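Local coordinates for putative Glycerophosphoryl diester phosphodiesterase (Silicibacter pomeroyi, PDB 3L12), which is a putative member of the glycerophosphoryl diester phosphodiesterase family, a TIM-barrel protein that carries a bound magnesium ion, at residues Phe188-Leu193 and Pro238-Ser243; Glu259-Ala264 and Leu269-Trp274. One frame throughout, in Å; residues are numbered along the deposited sequence.

Contact 1: Phe188-Leu193 and Pro238-Ser243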
loop_
_atom_site.group_PDB
_atom_site.type_symbol
_atom_site.label_atom_id
_atom_site.label_comp_id
_atom_site.label_asym_id
_atom_site.label_seq_id
_atom_site.Cartn_x
_atom_site.Cartn_y
_atom_site.Cartn_z
ATOM N N PHE A 188 17.354 -17.137 -13.139
ATOM C CA PHE A 188 18.673 -16.837 -13.657
ATOM C C PHE A 188 19.408 -18.144 -13.964
ATOM O O PHE A 188 20.346 -18.143 -14.731
ATOM C CB PHE A 188 19.550 -16.070 -12.665
ATOM C CG PHE A 188 19.344 -14.576 -12.674
ATOM C CD1 PHE A 188 19.902 -13.788 -13.658
ATOM C CD2 PHE A 188 18.626 -13.986 -11.674
ATOM C CE1 PHE A 188 19.757 -12.390 -13.608
ATOM C CE2 PHE A 188 18.472 -12.584 -11.656
ATOM C CZ PHE A 188 19.046 -11.832 -12.612
ATOM N N ASP A 189 19.015 -19.228 -13.314
ATOM C CA ASP A 189 19.688 -20.563 -13.450
ATOM C C ASP A 189 19.064 -21.237 -14.661
ATOM O O ASP A 189 18.045 -21.933 -14.564
ATOM C CB ASP A 189 19.465 -21.342 -12.144
ATOM C CG ASP A 189 20.352 -22.562 -12.002
ATOM O OD1 ASP A 189 20.691 -23.148 -13.030
ATOM O OD2 ASP A 189 20.669 -22.912 -10.827
ATOM N N TRP A 190 19.678 -21.024 -15.811
ATOM C CA TRP A 190 19.151 -21.499 -17.057
ATOM C C TRP A 190 19.186 -23.026 -17.135
ATOM O O TRP A 190 18.311 -23.617 -17.747
ATOM C CB TRP A 190 19.927 -20.843 -18.189
ATOM C CG TRP A 190 19.612 -19.376 -18.435
ATOM C CD1 TRP A 190 18.990 -18.510 -17.589
ATOM C CD2 TRP A 190 19.985 -18.612 -19.590
ATOM N NE1 TRP A 190 18.903 -17.263 -18.168
ATOM C CE2 TRP A 190 19.521 -17.296 -19.387
ATOM C CE3 TRP A 190 20.615 -18.926 -20.793
ATOM C CZ2 TRP A 190 19.646 -16.301 -20.354
ATOM C CZ3 TRP A 190 20.781 -17.918 -21.740
ATOM C CH2 TRP A 190 20.282 -16.621 -21.505
ATOM N N ALA A 191 20.177 -23.653 -16.499
ATOM C CA ALA A 191 20.219 -25.105 -16.509
ATOM C C ALA A 191 19.018 -25.623 -15.754
ATOM O O ALA A 191 18.418 -26.589 -16.175
ATOM C CB ALA A 191 21.559 -25.648 -15.918
ATOM N N LEU A 192 18.665 -24.965 -14.652
ATOM C CA LEU A 192 17.507 -25.340 -13.849
ATOM C C LEU A 192 16.214 -25.227 -14.658
ATOM O O LEU A 192 15.314 -26.036 -14.476
ATOM C CB LEU A 192 17.419 -24.520 -12.544
ATOM C CG LEU A 192 16.603 -25.105 -11.374
ATOM C CD1 LEU A 192 17.221 -26.400 -10.821
ATOM C CD2 LEU A 192 16.428 -24.047 -10.236
ATOM N N LEU A 193 16.130 -24.244 -15.560
ATOM C CA LEU A 193 14.951 -24.083 -16.406
ATOM C C LEU A 193 14.827 -25.286 -17.368
ATOM O O LEU A 193 13.731 -25.695 -17.705
ATOM C CB LEU A 193 14.967 -22.744 -17.163
ATOM C CG LEU A 193 14.861 -21.505 -16.296
ATOM C CD1 LEU A 193 15.109 -20.247 -17.138
ATOM C CD2 LEU A 193 13.490 -21.449 -15.567
ATOM N N PRO A 238 18.196 -12.761 -26.743
ATOM C CA PRO A 238 16.957 -13.307 -27.267
ATOM C C PRO A 238 17.124 -14.610 -28.031
ATOM O O PRO A 238 16.310 -15.525 -27.845
ATOM C CB PRO A 238 16.465 -12.223 -28.238
ATOM C CG PRO A 238 17.116 -11.018 -27.883
ATOM C CD PRO A 238 18.273 -11.306 -26.991
ATOM N N GLN A 239 18.163 -14.684 -28.884
ATOM C CA GLN A 239 18.420 -15.892 -29.633
ATOM C C GLN A 239 18.782 -17.015 -28.670
ATOM O O GLN A 239 18.289 -18.110 -28.817
ATOM C CB GLN A 239 19.519 -15.694 -30.695
ATOM C CG GLN A 239 19.680 -16.903 -31.611
ATOM C CD GLN A 239 18.377 -17.286 -32.328
ATOM O OE1 GLN A 239 17.696 -18.243 -31.928
ATOM N NE2 GLN A 239 17.992 -16.504 -33.329
ATOM N N ALA A 240 19.634 -16.746 -27.690
ATOM C CA ALA A 240 20.052 -17.757 -26.730
ATOM C C ALA A 240 18.855 -18.343 -25.973
ATOM O O ALA A 240 18.775 -19.552 -25.725
ATOM C CB ALA A 240 21.061 -17.161 -25.738
ATOM N N VAL A 241 17.927 -17.463 -25.589
ATOM C CA VAL A 241 16.723 -17.882 -24.863
ATOM C C VAL A 241 15.773 -18.689 -25.770
ATOM O O VAL A 241 15.308 -19.757 -25.365
ATOM C CB VAL A 241 16.004 -16.654 -24.241
ATOM C CG1 VAL A 241 14.646 -17.035 -23.712
ATOM C CG2 VAL A 241 16.869 -16.067 -23.145
ATOM N N ALA A 242 15.512 -18.212 -26.986
ATOM C CA ALA A 242 14.662 -18.960 -27.927
ATOM C C ALA A 242 15.293 -20.330 -28.189
ATOM O O ALA A 242 14.609 -21.368 -28.160
ATOM C CB ALA A 242 14.474 -18.200 -29.253
ATOM N N SER A 243 16.605 -20.347 -28.429
ATOM C CA SER A 243 17.316 -21.628 -28.679
ATOM C C SER A 243 17.268 -22.598 -27.493
ATOM O O SER A 243 17.193 -23.816 -27.719
ATOM C CB SER A 243 18.773 -21.397 -29.103
ATOM O OG SER A 243 18.817 -20.811 -30.390
#
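Trp190 and Val241 show how a single large side chain can join two helices whose backbones stay well apart. The nearest CA atoms, those of Trp190 and Val241, are 8.9 Å from each other, and the indole spans the gap. Its six-membered ring does the touching: CH2 of Trp190 lies 3.8 Å from CG2 of Val241, with CZ2 almost as close, and the two side chains run at about a right angle. The CG2 methyl comes obliquely to the ring. With CG1 anti to the backbone N (chi1 170°), Val241 keeps CG2 as the branch that meets the indole. This is the closer-packed part, resting on a buried valine. Toward the more open side the fit slackens: CB of Ala240 stands at the ring edge, near its plane, 4.1 Å from CZ3 of Trp190, and both residues are partly exposed.

Asp189 caps the first turn of helix 190-199, from which Trp190 projects; its OD1 accepts from Leu192 N at 3.2 Å from above the carboxylate plane, while OD2 forms a salt bridge with Arg163. The indole itself is held by NE1, which donates to Leu208 O on strand 205-209, and by Tyr207, which meets the ring edge-to-face. No hydrogen bond links the two segments, so the contact is apolar and small, and the pose of the indole is probably set in good part by its bond to the strand.

Contact 2: Glu259-Ala264 and Leu269-Trp274; sequences ELVAEA and LIVLTW
Ala264 and Val271 carry the apolar side of this helix-to-strand contact. CB of Ala264 sits 3.5 Å from CG2 of Val271, tighter than ordinary van der Waals contact between carbons, and a methyl is all that the helix presents at this point. The two branches of Val271 divide the work. CG1, anti to the backbone N (chi1 -177°), faces the preceding helical turn, where it meets CG2 of Val261 at a looser 4.3 Å; CG2, beside the backbone N, takes the alanine. One valine on the strand thus spans two residues a helical turn apart. Leu269 adds a lighter touch, its CD1 4.3 Å from CB of Ala264.

The arrangement belongs to a beta-alpha-beta unit, strand 248-251, helix 258-266 and strand 270-273, the repeating element of a TIM barrel in which the helix packs on the outside of the parallel strands. Trp249 of the first strand also touches Ala264, so that small residue is covered from both strands of the unit. Val261 in turn reaches Thr288 on the next helix, 279-288.

Polar contact across the segments is confined to the backbone. Leu269 N donates to Ala264 O over 3.0 Å, with an N-H...O angle of 159°; the donor is tilted 32° from the carbonyl plane. The bond ties the last turn of the helix to the chain just before the strand, bridging the short turn between them. The same oxygen is covered by carbon as well, for CB of Leu269 lies 3.5 Å from Ala264 O. Farther along, Val271 N is bonded to Asp291 OD1, at the approach to strand 292-295.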
loop_
_atom_site.group_PDB
_atom_site.type_symbol
_atom_site.label_atom_id
_atom_site.label_comp_id
_atom_site.label_asym_id
_atom_site.label_seq_id
_atom_site.Cartn_x
_atom_site.Cartn_y
_atom_site.Cartn_z
ATOM N N GLU A 259 15.358 -2.381 -30.253
ATOM C CA GLU A 259 15.812 -3.328 -31.261
ATOM C C GLU A 259 15.902 -4.726 -30.633
ATOM O O GLU A 259 15.425 -5.690 -31.257
ATOM C CB GLU A 259 17.119 -2.883 -31.954
ATOM C CG GLU A 259 18.194 -2.167 -31.088
ATOM C CD GLU A 259 17.830 -0.695 -30.686
ATOM O OE1 GLU A 259 18.700 0.034 -30.168
ATOM O OE2 GLU A 259 16.672 -0.268 -30.876
ATOM N N LEU A 260 16.469 -4.832 -29.413
ATOM C CA LEU A 260 16.518 -6.138 -28.723
ATOM C C LEU A 260 15.102 -6.634 -28.431
ATOM O O LEU A 260 14.837 -7.807 -28.591
ATOM C CB LEU A 260 17.358 -6.117 -27.436
ATOM C CG LEU A 260 18.869 -6.225 -27.560
ATOM C CD1 LEU A 260 19.605 -5.717 -26.294
ATOM C CD2 LEU A 260 19.320 -7.691 -27.933
ATOM N N VAL A 261 14.180 -5.747 -28.023
ATOM C CA VAL A 261 12.791 -6.150 -27.778
ATOM C C VAL A 261 12.117 -6.629 -29.060
ATOM O O VAL A 261 11.438 -7.671 -29.071
ATOM C CB VAL A 261 11.945 -5.016 -27.117
ATOM C CG1 VAL A 261 10.446 -5.377 -27.170
ATOM C CG2 VAL A 261 12.446 -4.692 -25.704
ATOM N N ALA A 262 12.290 -5.895 -30.161
ATOM C CA ALA A 262 11.711 -6.348 -31.426
ATOM C C ALA A 262 12.362 -7.666 -31.917
ATOM O O ALA A 262 11.668 -8.538 -32.451
ATOM C CB ALA A 262 11.834 -5.255 -32.489
ATOM N N GLU A 263 13.673 -7.826 -31.720
ATOM C CA GLU A 263 14.339 -9.094 -32.075
ATOM C C GLU A 263 13.704 -10.261 -31.305
ATOM O O GLU A 263 13.428 -11.332 -31.868
ATOM C CB GLU A 263 15.839 -9.060 -31.772
ATOM C CG GLU A 263 16.580 -10.325 -32.236
ATOM C CD GLU A 263 18.040 -10.323 -31.886
ATOM O OE1 GLU A 263 18.535 -9.302 -31.362
ATOM O OE2 GLU A 263 18.707 -11.368 -32.109
ATOM N N ALA A 264 13.469 -10.034 -30.016
ATOM C CA ALA A 264 12.827 -11.031 -29.159
ATOM C C ALA A 264 11.394 -11.311 -29.638
ATOM O O ALA A 264 10.998 -12.448 -29.701
ATOM C CB ALA A 264 12.860 -10.581 -27.681
ATOM N N LEU A 269 9.120 -14.474 -28.543
ATOM C CA LEU A 269 9.261 -14.411 -27.069
ATOM C C LEU A 269 8.469 -13.270 -26.494
ATOM O O LEU A 269 8.178 -12.282 -27.189
ATOM C CB LEU A 269 10.731 -14.212 -26.689
ATOM C CG LEU A 269 11.748 -15.231 -27.160
ATOM C CD1 LEU A 269 13.211 -14.783 -26.980
ATOM C CD2 LEU A 269 11.477 -16.592 -26.474
ATOM N N ILE A 270 8.094 -13.424 -25.222
ATOM C CA ILE A 270 7.476 -12.347 -24.430
ATOM C C ILE A 270 8.643 -11.696 -23.671
ATOM O O ILE A 270 9.536 -12.421 -23.241
ATOM C CB ILE A 270 6.391 -12.907 -23.520
ATOM C CG1 ILE A 270 5.158 -13.294 -24.347
ATOM C CG2 ILE A 270 6.014 -11.888 -22.401
ATOM C CD1 ILE A 270 4.020 -14.033 -23.548
ATOM N N VAL A 271 8.646 -10.355 -23.511
ATOM C CA VAL A 271 9.713 -9.659 -22.855
ATOM C C VAL A 271 9.158 -8.917 -21.642
ATOM O O VAL A 271 8.273 -8.051 -21.786
ATOM C CB VAL A 271 10.413 -8.679 -23.796
ATOM C CG1 VAL A 271 11.585 -8.006 -23.112
ATOM C CG2 VAL A 271 10.843 -9.415 -25.105
ATOM N N LEU A 272 9.642 -9.287 -20.474
ATOM C CA LEU A 272 9.245 -8.627 -19.209
ATOM C C LEU A 272 10.523 -8.029 -18.658
ATOM O O LEU A 272 11.506 -8.761 -18.408
ATOM C CB LEU A 272 8.651 -9.607 -18.223
ATOM C CG LEU A 272 7.483 -10.492 -18.654
ATOM C CD1 LEU A 272 7.075 -11.277 -17.400
ATOM C CD2 LEU A 272 6.309 -9.678 -19.187
ATOM N N THR A 273 10.555 -6.723 -18.449
ATOM C CA THR A 273 11.756 -6.118 -17.901
ATOM C C THR A 273 11.568 -5.785 -16.404
ATOM O O THR A 273 10.419 -5.631 -15.906
ATOM C CB THR A 273 12.188 -4.929 -18.740
ATOM O OG1 THR A 273 13.519 -4.548 -18.340
ATOM C CG2 THR A 273 11.145 -3.797 -18.632
ATOM N N TRP A 274 12.695 -5.702 -15.685
ATOM C CA TRP A 274 12.732 -5.598 -14.224
ATOM C C TRP A 274 13.966 -4.871 -13.756
ATOM O O TRP A 274 14.878 -4.703 -14.603
ATOM C CB TRP A 274 12.773 -7.022 -13.576
ATOM C CG TRP A 274 13.984 -7.784 -13.981
ATOM C CD1 TRP A 274 14.133 -8.515 -15.113
ATOM C CD2 TRP A 274 15.232 -7.838 -13.289
ATOM N NE1 TRP A 274 15.420 -8.996 -15.194
ATOM C CE2 TRP A 274 16.118 -8.599 -14.095
ATOM C CE3 TRP A 274 15.711 -7.286 -12.087
ATOM C CZ2 TRP A 274 17.418 -8.879 -13.707
ATOM C CZ3 TRP A 274 17.027 -7.555 -11.723
ATOM C CH2 TRP A 274 17.855 -8.341 -12.541
#

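In the fold
The centres of contact 1 and contact 2 lie about 14 Å apart, on the same side of the chain's centre, and follow each other along the sequence: the first closes before the second opens. Contact 1 joins helices 190-199 and 237-244, which flank strand 205-209, whereas contact 2 binds helix 258-266 to strand 270-273. Helix 237-244 connects them, since Pro238 packs against Leu260, Ala264 and Leu269. A second junction brings Phe188, just after strand 183-187, against Trp274. Strands 183-187, 205-209, 248-251 and 270-273 are consecutive parallel neighbours in the sheet, and the two contacts lie along that arc of the barrel, with helix 237-244 touching both.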